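Local coordinates for protein putative N-acetylmuramoyl-L-alanine amidase,autolysin cwp6 (Peptoclostridium difficile, PDB 5J72) that probably hydrolyses the amide bond between N-acetylmuramic acid and L-alanine in peptidoglycan, as a zinc-dependent autolysin held at the cell wall by CWB2 modules, at residues N6-S11 with K386-I391; K17-V22 with E58-Y63; A365-K370 with T414-G419. All coordinates share one frame; numbering follows the deposited sequence. Where two conformers were deposited one is given.

Interaction 1. Residues N6-S11 with K386-I391. With CA (calcium ion), chain C.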
loop_
_atom_site.group_PDB
_atom_site.type_symbol
_atom_site.label_atom_id
_atom_site.label_comp_id
_atom_site.label_asym_id
_atom_site.label_seq_id
_atom_site.Cartn_x
_atom_site.Cartn_y
_atom_site.Cartn_z
ATOM N N ASN A 6 20.841 8.379 15.630
ATOM C CA ASN A 6 19.597 8.142 14.871
ATOM C C ASN A 6 19.741 6.892 14.007
ATOM O O ASN A 6 20.482 6.937 13.010
ATOM C CB ASN A 6 19.350 9.336 13.964
ATOM C CG ASN A 6 18.004 9.173 13.214
ATOM O OD1 ASN A 6 17.042 8.541 13.711
ATOM N ND2 ASN A 6 17.826 9.761 12.060
ATOM N N LEU A 7 19.058 5.804 14.396
ATOM C CA LEU A 7 19.131 4.541 13.650
ATOM C C LEU A 7 17.863 4.431 12.791
ATOM O O LEU A 7 16.760 4.718 13.269
ATOM C CB LEU A 7 19.174 3.331 14.614
ATOM C CG LEU A 7 20.420 3.352 15.548
ATOM C CD1 LEU A 7 20.397 2.008 16.394
ATOM C CD2 LEU A 7 21.726 3.519 14.728
ATOM N N GLN A 8 18.028 4.028 11.553
ATOM C CA GLN A 8 16.815 3.950 10.675
ATOM C C GLN A 8 15.826 2.822 11.051
ATOM O O GLN A 8 14.593 3.044 11.095
ATOM C CB GLN A 8 17.275 3.787 9.245
ATOM C CG GLN A 8 16.076 3.595 8.241
ATOM C CD GLN A 8 16.612 3.358 6.846
ATOM O OE1 GLN A 8 17.693 2.802 6.675
ATOM N NE2 GLN A 8 15.820 3.748 5.794
ATOM N N ARG A 9 16.354 1.613 11.373
ATOM C CA ARG A 9 15.518 0.402 11.617
ATOM C C ARG A 9 15.796 -0.197 12.944
ATOM O O ARG A 9 16.950 -0.269 13.327
ATOM C CB ARG A 9 15.885 -0.727 10.615
ATOM C CG ARG A 9 16.063 -0.284 9.171
ATOM C CD ARG A 9 15.794 -1.417 8.141
ATOM N NE ARG A 9 16.103 -0.841 6.811
ATOM C CZ ARG A 9 15.244 -0.159 6.040
ATOM N NH1 ARG A 9 15.646 0.370 4.897
ATOM N NH2 ARG A 9 13.986 -0.030 6.398
ATOM N N LYS A 10 14.744 -0.646 13.674
ATOM C CA LYS A 10 14.937 -1.282 14.964
ATOM C C LYS A 10 14.574 -2.782 14.861
ATOM O O LYS A 10 14.769 -3.551 15.806
ATOM C CB LYS A 10 14.028 -0.637 15.985
ATOM C CG LYS A 10 14.350 0.879 16.177
ATOM C CD LYS A 10 15.846 1.055 16.523
ATOM C CE LYS A 10 16.116 1.148 17.991
ATOM N NZ LYS A 10 15.011 1.842 18.784
ATOM N N SER A 11 14.028 -3.186 13.715
ATOM C CA SER A 11 13.715 -4.607 13.443
ATOM C C SER A 11 14.369 -4.926 12.093
ATOM O O SER A 11 14.105 -4.213 11.098
ATOM C CB SER A 11 12.200 -4.804 13.392
ATOM O OG SER A 11 11.890 -6.170 13.194
ATOM N N LYS A 386 10.408 6.919 7.125
ATOM C CA LYS A 386 11.730 6.705 7.801
ATOM C C LYS A 386 12.369 5.362 7.274
ATOM O O LYS A 386 13.545 5.295 6.945
ATOM C CB LYS A 386 11.466 6.580 9.327
ATOM C CG LYS A 386 12.794 6.368 10.138
ATOM C CD LYS A 386 12.447 6.329 11.653
ATOM C CE LYS A 386 13.695 5.933 12.468
ATOM N NZ LYS A 386 14.743 7.010 12.492
ATOM N N LEU A 387 11.564 4.331 7.194
ATOM C CA LEU A 387 12.022 3.005 6.712
ATOM C C LEU A 387 12.171 2.933 5.187
ATOM O O LEU A 387 12.703 1.931 4.670
ATOM C CB LEU A 387 10.985 1.933 7.139
ATOM C CG LEU A 387 10.776 1.824 8.648
ATOM C CD1 LEU A 387 9.643 0.791 8.949
ATOM C CD2 LEU A 387 12.184 1.407 9.307
ATOM N N LYS A 388 11.704 3.976 4.453
ATOM C CA LYS A 388 11.718 4.062 2.992
ATOM C C LYS A 388 11.001 2.802 2.429
ATOM O O LYS A 388 11.550 2.097 1.552
ATOM C CB LYS A 388 13.133 4.241 2.455
ATOM C CG LYS A 388 13.800 5.533 3.042
ATOM C CD LYS A 388 15.179 5.691 2.366
ATOM C CE LYS A 388 16.011 6.906 2.791
ATOM N NZ LYS A 388 15.201 8.130 2.800
ATOM N N ALA A 389 9.823 2.551 2.947
ATOM C CA ALA A 389 8.991 1.376 2.655
ATOM C C ALA A 389 7.540 1.797 2.377
ATOM O O ALA A 389 7.079 2.829 2.842
ATOM C CB ALA A 389 9.002 0.408 3.848
ATOM N N PRO A 390 6.807 1.016 1.592
ATOM C CA PRO A 390 5.412 1.344 1.273
ATOM C C PRO A 390 4.415 0.913 2.302
ATOM O O PRO A 390 4.653 0.012 3.117
ATOM C CB PRO A 390 5.151 0.562 -0.039
ATOM C CG PRO A 390 6.160 -0.684 0.086
ATOM C CD PRO A 390 7.349 -0.174 0.874
ATOM N N ILE A 391 3.245 1.569 2.254
ATOM C CA ILE A 391 2.126 1.107 3.058
ATOM C C ILE A 391 1.168 0.366 2.080
ATOM O O ILE A 391 0.807 0.908 1.029
ATOM C CB ILE A 391 1.383 2.309 3.679
ATOM C CG1 ILE A 391 2.305 2.950 4.771
ATOM C CG2 ILE A 391 0.031 1.856 4.322
ATOM C CD1 ILE A 391 1.681 4.289 5.318
HETATM CA CA CA C . 15.430 9.471 15.592
HETATM O O HOH W 1 14.038 0.984 1.947
HETATM O O HOH W 2 13.601 9.003 14.278
HETATM O O HOH W 3 15.069 7.285 16.298
HETATM O O HOH W 4 14.638 10.256 17.371
HETATM O O HOH W 5 17.417 9.881 16.877
#
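Three polar side chains, Lys386, Gln8 and Arg9, join the 6-11 segment to the C-terminal end of helix 375-387, where carbonyls lack partners further along the helix. Two of these carbonyls, Lys386 O and Leu387 O, are used. Gln8 NE2 donates to Lys386 O (3.0 Å, 159°), with the oxygen in the plane of the amide, while Gln8 OE1 accepts from Asn19 N. Leu387 O lies at the edge of the Arg9 guanidinium, in its plane, and NH2 meets this oxygen on a lone pair at 2.9 Å; NH1 adds a weak bond to it, and Gln8 CD rests over one guanidinium face.

Lys386 works in reverse. Its chain runs out with CG opposite the backbone N (chi1 -179°) and bends only at chi4, bringing NZ to Leu7 O (3.2 Å) from above the carbonyl plane. The calcium ion is bound by Asn6 OD1 at 2.6 Å and by four waters, one of which accepts from Lys386 NZ (2.9 Å).

No apolar pair carries the contact; Leu387 CD2 sits 3.4 Å from Gln8 O. At Lys388, positive phi closes a Schellman motif. Gln8 and Arg9 thus bring long donors to a helix C-terminus, whose partial negative charge would favour the Arg9 cation, and Lys386 returns a bond from the CWB2 module to the N-terminal domain.

Interaction 2. Residues K17-V22 with E58-Y63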
loop_
_atom_site.group_PDB
_atom_site.type_symbol
_atom_site.label_atom_id
_atom_site.label_comp_id
_atom_site.label_asym_id
_atom_site.label_seq_id
_atom_site.Cartn_x
_atom_site.Cartn_y
_atom_site.Cartn_z
ATOM N N LYS A 17 20.044 -3.486 5.731
ATOM C CA LYS A 17 20.916 -2.304 5.789
ATOM C C LYS A 17 20.131 -1.256 6.568
ATOM O O LYS A 17 18.914 -1.202 6.425
ATOM C CB LYS A 17 21.262 -1.767 4.395
ATOM C CG LYS A 17 22.158 -2.760 3.662
ATOM C CD LYS A 17 22.226 -2.404 2.215
ATOM C CE LYS A 17 23.044 -3.407 1.416
ATOM N NZ LYS A 17 24.348 -3.749 2.075
ATOM N N SER A 18 20.789 -0.500 7.409
ATOM C CA SER A 18 20.088 0.521 8.168
ATOM C C SER A 18 20.941 1.797 8.186
ATOM O O SER A 18 22.115 1.764 8.595
ATOM C CB SER A 18 19.830 0.035 9.603
ATOM O OG SER A 18 19.249 1.072 10.390
ATOM N N ASN A 19 20.369 2.942 7.760
ATOM C CA ASN A 19 21.177 4.142 7.820
ATOM C C ASN A 19 21.356 4.601 9.267
ATOM O O ASN A 19 20.399 4.577 10.049
ATOM C CB ASN A 19 20.509 5.313 7.019
ATOM C CG ASN A 19 20.369 4.994 5.567
ATOM O OD1 ASN A 19 21.232 4.303 5.015
ATOM N ND2 ASN A 19 19.333 5.471 4.886
ATOM N N ALA A 20 22.551 5.070 9.609
ATOM C CA ALA A 20 22.806 5.571 10.970
ATOM C C ALA A 20 23.434 6.944 10.893
ATOM O O ALA A 20 24.298 7.207 10.040
ATOM C CB ALA A 20 23.775 4.653 11.718
ATOM N N SER A 21 23.029 7.795 11.789
ATOM C CA SER A 21 23.556 9.135 11.852
ATOM C C SER A 21 23.824 9.472 13.334
ATOM O O SER A 21 22.905 9.334 14.164
ATOM C CB SER A 21 22.511 10.080 11.241
ATOM O OG SER A 21 22.820 11.433 11.513
ATOM N N VAL A 22 25.057 9.873 13.668
ATOM C CA VAL A 22 25.425 10.297 15.002
ATOM C C VAL A 22 25.898 11.774 14.982
ATOM O O VAL A 22 26.773 12.141 14.191
ATOM C CB VAL A 22 26.519 9.403 15.585
ATOM C CG1 VAL A 22 26.915 9.898 16.964
ATOM C CG2 VAL A 22 25.991 7.963 15.688
ATOM N N GLU A 58 27.761 9.889 9.330
ATOM C CA GLU A 58 26.710 9.151 8.647
ATOM C C GLU A 58 27.250 7.902 7.994
ATOM O O GLU A 58 28.383 7.906 7.487
ATOM C CB GLU A 58 26.124 10.036 7.493
ATOM C CG GLU A 58 25.466 11.333 8.007
ATOM C CD GLU A 58 25.065 12.275 6.853
ATOM O OE1 GLU A 58 24.472 13.335 7.133
ATOM O OE2 GLU A 58 25.362 11.963 5.679
ATOM N N GLY A 59 26.464 6.844 7.974
ATOM C CA GLY A 59 26.923 5.640 7.306
ATOM C C GLY A 59 25.804 4.645 7.371
ATOM O O GLY A 59 24.640 4.961 7.712
ATOM N N VAL A 60 26.162 3.380 7.070
ATOM C CA VAL A 60 25.158 2.339 7.024
ATOM C C VAL A 60 25.532 1.141 7.902
ATOM O O VAL A 60 26.688 0.748 7.845
ATOM C CB VAL A 60 25.093 1.886 5.540
ATOM C CG1 VAL A 60 24.141 0.658 5.410
ATOM C CG2 VAL A 60 24.616 3.078 4.620
ATOM N N ILE A 61 24.632 0.597 8.718
ATOM C CA ILE A 61 24.961 -0.614 9.468
ATOM C C ILE A 61 24.509 -1.774 8.535
ATOM O O ILE A 61 23.387 -1.751 8.031
ATOM C CB ILE A 61 24.181 -0.673 10.827
ATOM C CG1 ILE A 61 24.594 0.554 11.722
ATOM C CG2 ILE A 61 24.489 -2.035 11.542
ATOM C CD1 ILE A 61 23.512 0.806 12.836
ATOM N N ASN A 62 25.388 -2.767 8.288
ATOM C CA ASN A 62 25.038 -3.914 7.437
ATOM C C ASN A 62 24.871 -5.115 8.383
ATOM O O ASN A 62 25.871 -5.544 8.946
ATOM C CB ASN A 62 26.220 -4.184 6.464
ATOM C CG ASN A 62 26.255 -3.056 5.427
ATOM O OD1 ASN A 62 25.419 -3.064 4.505
ATOM N ND2 ASN A 62 27.136 -2.066 5.508
ATOM N N TYR A 63 23.672 -5.610 8.565
ATOM C CA TYR A 63 23.407 -6.692 9.487
ATOM C C TYR A 63 23.738 -8.040 8.771
ATOM O O TYR A 63 22.847 -8.845 8.513
ATOM C CB TYR A 63 21.915 -6.629 9.905
ATOM C CG TYR A 63 21.707 -5.444 10.830
ATOM C CD1 TYR A 63 21.251 -4.220 10.341
ATOM C CD2 TYR A 63 22.011 -5.532 12.192
ATOM C CE1 TYR A 63 21.086 -3.122 11.189
ATOM C CE2 TYR A 63 21.880 -4.434 13.037
ATOM C CZ TYR A 63 21.411 -3.235 12.530
ATOM O OH TYR A 63 21.352 -2.145 13.336
HETATM O O HOH W 6 19.711 0.140 12.902
#
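Lys17 and Asn62 meet at one end of an antiparallel beta pairing between strands 16-24 and 56-63 of the N-terminal domain. Two hydrogen-bonded pairs make its backbone core. Ser18 and Ile61 exchange both bonds, Ile61 N reaching Ser18 O at 2.8 Å; Ala20 and Gly59 do likewise, Ala20 N giving Gly59 O a nearly straight bond (175°). Lys17, Asn19 and Ser21 stand in the non-hydrogen-bonded pairs, opposite Asn62, Val60 and Glu58.

The side chains of those pairs lie on a mostly polar face, partly or fully exposed. There Asn19 and Val60 run side by side, pointing the same way, with Asn19 OD1 3.6 Å from Val60 CG2. Lys17 suits this solvent-exposed position because its long chain lies across Asn62, bending at chi4 (-47°) so that NZ donates a hydrogen bond to Asn62 OD1 (2.7 Å), tilted from the carbonyl plane. The other face is buried: Ala20 CB meets Ile61 CD1 at 4.0 Å, small against branched, and Ser18 CB touches the Tyr63 ring edge at CE1 (3.7 Å).

Further out, Leu7 of strand 3-7 packs on Ala20 and Ile61. Asn19 N donates to Gln8 OE1, and Arg9 N to Ser18 OG. Trp73 meets the Tyr63 ring with planes at about 45°, while Ile61 CG2 lies over one face of that ring, toward its rim. One water joins Ser18 OG (2.7 Å) to Tyr63 OH (2.8 Å).

Interaction 3. Residues A365-K370 with T414-G419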
loop_
_atom_site.group_PDB
_atom_site.type_symbol
_atom_site.label_atom_id
_atom_site.label_comp_id
_atom_site.label_asym_id
_atom_site.label_seq_id
_atom_site.Cartn_x
_atom_site.Cartn_y
_atom_site.Cartn_z
ATOM N N ALA A 365 10.846 -3.303 3.658
ATOM C CA ALA A 365 9.727 -3.610 4.548
ATOM C C ALA A 365 8.406 -3.376 3.861
ATOM O O ALA A 365 8.395 -2.818 2.771
ATOM C CB ALA A 365 9.765 -2.716 5.764
ATOM N N MET A 366 7.309 -3.789 4.502
ATOM C CA MET A 366 5.977 -3.486 3.971
ATOM C C MET A 366 5.177 -3.225 5.133
ATOM O O MET A 366 5.163 -4.040 6.035
ATOM C CB MET A 366 5.355 -4.669 3.164
ATOM C CG MET A 366 3.919 -4.364 2.667
ATOM S SD MET A 366 4.016 -3.392 1.167
ATOM C CE MET A 366 4.294 -4.708 -0.052
ATOM N N LEU A 367 4.508 -2.062 5.194
ATOM C CA LEU A 367 3.659 -1.779 6.350
ATOM C C LEU A 367 2.231 -2.056 5.932
ATOM O O LEU A 367 1.782 -1.487 4.938
ATOM C CB LEU A 367 3.804 -0.275 6.813
ATOM C CG LEU A 367 5.144 0.062 7.575
ATOM C CD1 LEU A 367 6.262 0.245 6.509
ATOM C CD2 LEU A 367 5.029 1.348 8.416
ATOM N N VAL A 368 1.473 -2.834 6.730
ATOM C CA VAL A 368 0.127 -3.227 6.280
ATOM C C VAL A 368 -0.943 -2.676 7.172
ATOM O O VAL A 368 -0.968 -2.991 8.351
ATOM C CB VAL A 368 0.031 -4.790 6.284
ATOM C CG1 VAL A 368 -1.408 -5.219 5.859
ATOM C CG2 VAL A 368 1.070 -5.363 5.332
ATOM N N ALA A 369 -1.838 -1.827 6.612
ATOM C CA ALA A 369 -2.900 -1.212 7.361
ATOM C C ALA A 369 -4.278 -1.619 6.766
ATOM O O ALA A 369 -4.387 -1.987 5.593
ATOM C CB ALA A 369 -2.788 0.323 7.252
ATOM N N LYS A 370 -5.301 -1.555 7.605
ATOM C CA LYS A 370 -6.660 -1.846 7.198
ATOM C C LYS A 370 -7.106 -0.777 6.250
ATOM O O LYS A 370 -6.858 0.391 6.531
ATOM C CB LYS A 370 -7.546 -1.828 8.446
ATOM C CG LYS A 370 -7.261 -3.022 9.369
ATOM C CD LYS A 370 -8.115 -2.974 10.689
ATOM C CE LYS A 370 -7.709 -1.832 11.592
ATOM N NZ LYS A 370 -8.700 -1.583 12.677
ATOM N N THR A 414 10.845 -7.203 6.350
ATOM C CA THR A 414 9.996 -7.178 7.520
ATOM C C THR A 414 8.592 -6.683 7.163
ATOM O O THR A 414 8.477 -5.721 6.378
ATOM C CB THR A 414 10.578 -6.177 8.564
ATOM O OG1 THR A 414 11.948 -6.549 8.821
ATOM C CG2 THR A 414 9.790 -6.152 9.867
ATOM N N VAL A 415 7.584 -7.264 7.771
ATOM C CA VAL A 415 6.234 -6.840 7.512
ATOM C C VAL A 415 5.751 -6.245 8.794
ATOM O O VAL A 415 5.832 -6.876 9.857
ATOM C CB VAL A 415 5.335 -8.044 7.099
ATOM C CG1 VAL A 415 3.856 -7.611 7.045
ATOM C CG2 VAL A 415 5.785 -8.613 5.776
ATOM N N TYR A 416 5.262 -4.995 8.756
ATOM C CA TYR A 416 4.728 -4.423 9.951
ATOM C C TYR A 416 3.243 -4.439 9.894
ATOM O O TYR A 416 2.683 -3.939 8.910
ATOM C CB TYR A 416 5.141 -2.946 10.102
ATOM C CG TYR A 416 6.623 -2.776 10.341
ATOM C CD1 TYR A 416 7.111 -2.502 11.602
ATOM C CD2 TYR A 416 7.528 -2.852 9.291
ATOM C CE1 TYR A 416 8.499 -2.298 11.818
ATOM C CE2 TYR A 416 8.895 -2.649 9.496
ATOM C CZ TYR A 416 9.365 -2.373 10.760
ATOM O OH TYR A 416 10.740 -2.177 10.886
ATOM N N GLN A 417 2.591 -4.966 10.888
ATOM C CA GLN A 417 1.129 -4.971 10.913
ATOM C C GLN A 417 0.663 -3.792 11.752
ATOM O O GLN A 417 0.911 -3.700 12.957
ATOM C CB GLN A 417 0.622 -6.286 11.532
ATOM C CG GLN A 417 -0.856 -6.276 11.820
ATOM C CD GLN A 417 -1.261 -7.671 12.367
ATOM O OE1 GLN A 417 -0.419 -8.549 12.504
ATOM N NE2 GLN A 417 -2.560 -7.881 12.653
ATOM N N ILE A 418 -0.027 -2.860 11.116
ATOM C CA ILE A 418 -0.507 -1.657 11.790
ATOM C C ILE A 418 -1.906 -1.795 12.313
ATOM O O ILE A 418 -2.828 -2.111 11.558
ATOM C CB ILE A 418 -0.482 -0.467 10.777
ATOM C CG1 ILE A 418 0.899 -0.366 10.081
ATOM C CG2 ILE A 418 -0.856 0.842 11.509
ATOM C CD1 ILE A 418 2.080 -0.153 11.088
ATOM N N GLY A 419 -2.096 -1.557 13.585
ATOM C CA GLY A 419 -3.428 -1.624 14.114
ATOM C C GLY A 419 -3.860 -3.055 14.380
ATOM O O GLY A 419 -3.260 -4.029 13.986
HETATM O O HOH W 7 -3.408 -4.360 9.957
HETATM O O HOH W 8 -4.746 -0.616 10.301
#
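Leu367 and Tyr416 lie side by side on neighbouring parallel strands, pointing the same way, with Leu367 CG 3.9 Å from Tyr416 CB. The tyrosine's chi1 of -67° puts CG anti to its own carbonyl carbon, and the ring runs back along the sheet toward Ala365. There Ala365 CB meets the ring at its edge, in plane, 3.8 Å from CE2; a methyl is small enough to let the broad ring lie close to the strand. Further along, Leu367 CD2 approaches Ile418 CD1 at 4.3 Å, and Ile418 CB is equally far from Ala369 CB, so a branched chain is matched with a small one.

On the other face Val368 and Val415 approach at a slant, one methyl from each, CG2 and CG1, meeting at 4.0 Å. Beta-branched residues suit these positions, being compact and at ease in extended backbone.

Four backbone bonds set the register. Met366 N donates to Thr414 O, Tyr416 N to Met366 O, Val368 N to Tyr416 O (2.7 Å), and Ile418 N to Val368 O (2.9 Å). Beyond them, two waters donate to Ile418 O; one also donates to Val368 O and the other accepts from Lys370 N. Gly419, at phi 80°, turns the chain where a side chain would clash.

Within this CWB2 module, helix 375-387 packs on the Leu367-Tyr416 face through Ala384 and Leu387, and helix 424-433 lies against the valines through Ile427 and Ile430. Strand 362-370 pairs on its other edge with strand 391-394, and strand 411-418 with strand 128-135.

How the interactions relate
Interaction 3 is the buried one, with apolar side-chain packing, joining central parallel strands of a CWB2 module; interaction 2 has one buried face and one mostly polar, more exposed face in the mostly antiparallel N-terminal domain. Interaction 1 is partly buried and mostly polar. Asn6 N bonds to Ser21 O and Arg9 NE to Lys17 O, tying its first segment to interaction 2. On the other side, Pro390 O accepts from Leu367 N, and Leu387 CD1 packs on Tyr416 CE2. Interactions 2 and 3 do not meet, their nearest atoms being about 9 Å apart; the 6-11 and 386-391 segments lie between them and touch both.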